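Local coordinates for protein putative SAM-dependent O-methyltranferase (Podospora anserina, PDB 4YMH) that probably transfers a methyl group from S-adenosylmethionine to a hydroxyl oxygen of an acceptor, as a member of the cation-dependent O-methyltransferase family, at residues D218-P223 / V228-W233. Residues are numbered along the deposited sequence; the frame is centred on the assembly and turned at random.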
ATOM      1  N   ASP A 218       7.594 -13.787  -2.548  1.00 21.09           N
ATOM      2  CA  ASP A 218       6.307 -13.506  -1.911  1.00 21.70           C
ATOM      3  C   ASP A 218       5.603 -12.413  -2.706  1.00 17.11           C
ATOM      4  O   ASP A 218       6.232 -11.430  -3.128  1.00 18.28           O
ATOM      5  CB  ASP A 218       6.470 -13.054  -0.448  1.00 24.34           C
ATOM      6  CG  ASP A 218       6.831 -14.193   0.493  1.00 31.80           C
ATOM      7  OD1 ASP A 218       6.525 -15.369   0.180  1.00 30.60           O
ATOM      8  OD2 ASP A 218       7.418 -13.900   1.559  1.00 35.75           O
ATOM      9  N   VAL A 219       4.296 -12.589  -2.896  1.00 15.79           N
ATOM     10  CA  VAL A 219       3.497 -11.688  -3.715  1.00 15.72           C
ATOM     11  C   VAL A 219       2.305 -11.120  -2.962  1.00 15.44           C
ATOM     12  O   VAL A 219       1.608 -11.838  -2.225  1.00 19.32           O
ATOM     13  CB  VAL A 219       2.966 -12.408  -4.981  1.00 22.81           C
ATOM     14  CG1 VAL A 219       2.122 -11.454  -5.837  1.00 20.70           C
ATOM     15  CG2 VAL A 219       4.118 -13.019  -5.782  1.00 22.50           C
ATOM     16  N   LEU A 220       2.070  -9.826  -3.146  1.00 16.31           N
ATOM     17  CA  LEU A 220       0.844  -9.217  -2.644  1.00 17.88           C
ATOM     18  C   LEU A 220       0.255  -8.334  -3.714  1.00 17.32           C
ATOM     19  O   LEU A 220       0.869  -7.333  -4.097  1.00 16.58           O
ATOM     20  CB  LEU A 220       1.097  -8.383  -1.392  1.00 15.77           C
ATOM     21  CG  LEU A 220      -0.144  -7.628  -0.924  1.00 16.66           C
ATOM     22  CD1 LEU A 220      -1.188  -8.653  -0.435  1.00 21.50           C
ATOM     23  CD2 LEU A 220       0.210  -6.639   0.193  1.00 21.91           C
ATOM     24  N   LEU A 221      -0.927  -8.701  -4.189  1.00 13.42           N
ATOM     25  CA  LEU A 221      -1.644  -7.887  -5.158  1.00 15.86           C
ATOM     26  C   LEU A 221      -2.543  -6.939  -4.392  1.00 17.38           C
ATOM     27  O   LEU A 221      -3.605  -7.316  -3.904  1.00 18.01           O
ATOM     28  CB  LEU A 221      -2.440  -8.761  -6.135  1.00 19.76           C
ATOM     29  CG  LEU A 221      -3.248  -8.014  -7.209  1.00 19.40           C
ATOM     30  CD1 LEU A 221      -2.492  -6.831  -7.811  1.00 19.13           C
ATOM     31  CD2 LEU A 221      -3.725  -8.986  -8.325  1.00 18.11           C
ATOM     32  N   LEU A 222      -2.060  -5.707  -4.256  1.00 18.67           N
ATOM     33  CA  LEU A 222      -2.704  -4.650  -3.482  1.00 18.06           C
ATOM     34  C   LEU A 222      -3.782  -3.917  -4.274  1.00 18.92           C
ATOM     35  O   LEU A 222      -3.497  -3.341  -5.348  1.00 17.50           O
ATOM     36  CB  LEU A 222      -1.634  -3.667  -3.012  1.00 22.78           C
ATOM     37  CG  LEU A 222      -1.882  -2.892  -1.724  1.00 29.24           C
ATOM     38  CD1 LEU A 222      -2.108  -3.866  -0.585  1.00 29.08           C
ATOM     39  CD2 LEU A 222      -0.700  -1.976  -1.440  1.00 28.15           C
ATOM     40  N   PRO A 223      -5.028  -3.923  -3.755  1.00 18.75           N
ATOM     41  CA  PRO A 223      -6.132  -3.290  -4.485  1.00 17.55           C
ATOM     42  C   PRO A 223      -6.141  -1.774  -4.260  1.00 20.53           C
ATOM     43  O   PRO A 223      -7.071  -1.217  -3.656  1.00 19.25           O
ATOM     44  CB  PRO A 223      -7.379  -3.954  -3.893  1.00 17.97           C
ATOM     45  CG  PRO A 223      -6.976  -4.231  -2.458  1.00 16.46           C
ATOM     46  CD  PRO A 223      -5.484  -4.563  -2.502  1.00 21.82           C
ATOM     47  N   VAL A 228      -1.731  -2.753  -7.705  1.00 17.30           N
ATOM     48  CA  VAL A 228      -0.277  -2.709  -7.556  1.00 15.19           C
ATOM     49  C   VAL A 228       0.232  -4.029  -7.011  1.00 15.18           C
ATOM     50  O   VAL A 228      -0.098  -4.404  -5.889  1.00 16.34           O
ATOM     51  CB  VAL A 228       0.163  -1.575  -6.621  1.00 14.02           C
ATOM     52  CG1 VAL A 228       1.689  -1.612  -6.404  1.00 13.94           C
ATOM     53  CG2 VAL A 228      -0.309  -0.214  -7.176  1.00 12.98           C
ATOM     54  N   THR A 229       1.017  -4.745  -7.805  1.00 14.75           N
ATOM     55  CA  THR A 229       1.603  -5.977  -7.314  1.00 15.92           C
ATOM     56  C   THR A 229       2.937  -5.696  -6.625  1.00 17.54           C
ATOM     57  O   THR A 229       3.845  -5.132  -7.223  1.00 18.40           O
ATOM     58  CB  THR A 229       1.802  -7.009  -8.435  1.00 21.69           C
ATOM     59  OG1 THR A 229       0.538  -7.258  -9.081  1.00 21.78           O
ATOM     60  CG2 THR A 229       2.319  -8.297  -7.845  1.00 20.73           C
ATOM     61  N   GLN A 230       3.035  -6.079  -5.353  1.00 16.28           N
ATOM     62  CA  GLN A 230       4.283  -6.001  -4.586  1.00 15.43           C
ATOM     63  C   GLN A 230       4.967  -7.354  -4.628  1.00 17.62           C
ATOM     64  O   GLN A 230       4.342  -8.385  -4.352  1.00 15.97           O
ATOM     65  CB  GLN A 230       4.015  -5.605  -3.119  1.00 13.63           C
ATOM     66  CG  GLN A 230       3.294  -4.272  -2.978  1.00 21.52           C
ATOM     67  CD  GLN A 230       3.085  -3.851  -1.535  1.00 24.93           C
ATOM     68  OE1 GLN A 230       3.370  -4.599  -0.602  1.00 25.66           O
ATOM     69  NE2 GLN A 230       2.598  -2.637  -1.351  1.00 24.35           N
ATOM     70  N   ILE A 231       6.251  -7.360  -4.951  1.00 18.06           N
ATOM     71  CA  ILE A 231       7.002  -8.608  -5.036  1.00 16.29           C
ATOM     72  C   ILE A 231       8.261  -8.491  -4.189  1.00 19.48           C
ATOM     73  O   ILE A 231       8.984  -7.499  -4.293  1.00 17.93           O
ATOM     74  CB  ILE A 231       7.387  -8.949  -6.490  1.00 18.41           C
ATOM     75  CG1 ILE A 231       6.144  -8.995  -7.392  1.00 16.19           C
ATOM     76  CG2 ILE A 231       8.147 -10.268  -6.539  1.00 19.01           C
ATOM     77  CD1 ILE A 231       6.474  -9.162  -8.890  1.00 15.26           C
ATOM     78  N   ARG A 232       8.525  -9.492  -3.351  1.00 17.32           N
ATOM     79  CA  ARG A 232       9.792  -9.511  -2.610  1.00 17.57           C
ATOM     80  C   ARG A 232      10.390 -10.902  -2.686  1.00 19.12           C
ATOM     81  O   ARG A 232       9.691 -11.858  -2.990  1.00 18.08           O
ATOM     82  CB  ARG A 232       9.592  -9.098  -1.140  1.00 19.65           C
ATOM     83  CG  ARG A 232       8.751 -10.074  -0.328  1.00 19.20           C
ATOM     84  CD  ARG A 232       8.581  -9.663   1.150  1.00 22.26           C
ATOM     85  NE  ARG A 232       9.830  -9.778   1.909  1.00 23.03           N
ATOM     86  CZ  ARG A 232      10.199 -10.853   2.608  1.00 24.55           C
ATOM     87  NH1 ARG A 232       9.415 -11.930   2.668  1.00 27.84           N
ATOM     88  NH2 ARG A 232      11.359 -10.855   3.251  1.00 28.48           N
ATOM     89  N   TRP A 233      11.680 -11.033  -2.415  1.00 17.25           N
ATOM     90  CA  TRP A 233      12.236 -12.365  -2.214  1.00 20.00           C
ATOM     91  C   TRP A 233      11.600 -12.978  -0.973  1.00 23.04           C
ATOM     92  O   TRP A 233      11.441 -12.286   0.044  1.00 21.37           O
ATOM     93  CB  TRP A 233      13.754 -12.323  -2.018  1.00 23.78           C
ATOM     94  CG  TRP A 233      14.568 -11.792  -3.160  1.00 21.91           C
ATOM     95  CD1 TRP A 233      15.202 -10.582  -3.218  1.00 23.34           C
ATOM     96  CD2 TRP A 233      14.883 -12.468  -4.384  1.00 18.66           C
ATOM     97  NE1 TRP A 233      15.880 -10.461  -4.405  1.00 23.87           N
ATOM     98  CE2 TRP A 233      15.698 -11.600  -5.142  1.00 27.29           C
ATOM     99  CE3 TRP A 233      14.548 -13.720  -4.917  1.00 21.12           C
ATOM    100  CZ2 TRP A 233      16.189 -11.944  -6.402  1.00 29.13           C
ATOM    101  CZ3 TRP A 233      15.038 -14.060  -6.180  1.00 22.27           C
ATOM    102  CH2 TRP A 233      15.848 -13.176  -6.901  1.00 28.86           C
TER
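Leu220 and Gln230 face each other at the middle of an antiparallel beta hairpin, exchanging two backbone hydrogen bonds; the Gln230 N to Leu220 O bond spans 2.8 Å and is nearly straight at 171°. Asp218 with Arg232 and Leu222 with Val228 repeat the exchange, so six main-chain bonds join the strands. The hairpin illustrates how one sheet can present two unlike faces: that of Val219, Leu221, Thr229 and Ile231 is close-packed and mostly apolar, whereas the one bearing Gln230 is more polar. On the first, Val219 CG1 meets Thr229 CG2 at 3.7 Å, and a Leu221 methyl, CD1, makes a van der Waals contact with the hydroxyl oxygen Thr229 OG1 at 3.3 Å. Thr229 holds OG1 beside its backbone N (chi1 -56°), which leaves CG2 anti to that nitrogen and turned to Val219; Leu211 of helix 194-212 packs on Val219, Thr229 and Ile231. The second face opens toward solvent through the partly exposed Gln230, next to Phe59 of the second subunit. Its chain, extended beyond CG, runs beside Leu220 and sets NE2 3.4 Å from Leu222 CD2. At the end away from the turn, Arg232 bends at chi3 and brings NH1 to Asp218 OD2 at 3.0 Å, near the guanidinium plane; the angle at hydrogen is only 124°, a weak bond within a salt bridge. NH2 turns to Asp235, and Asp218 OD1 to Lys234. A methionine in place of Arg232 would probably cost Asp235 its salt bridge and leave Asp218 to rely on Lys234. The chemistry thus implies a division of labour: backbone bonds fix the register of this antiparallel end of the Rossmann-like methyltransferase sheet, apolar side chains seat it on helix 194-212, and the buried charges probably balance one another beside the second subunit.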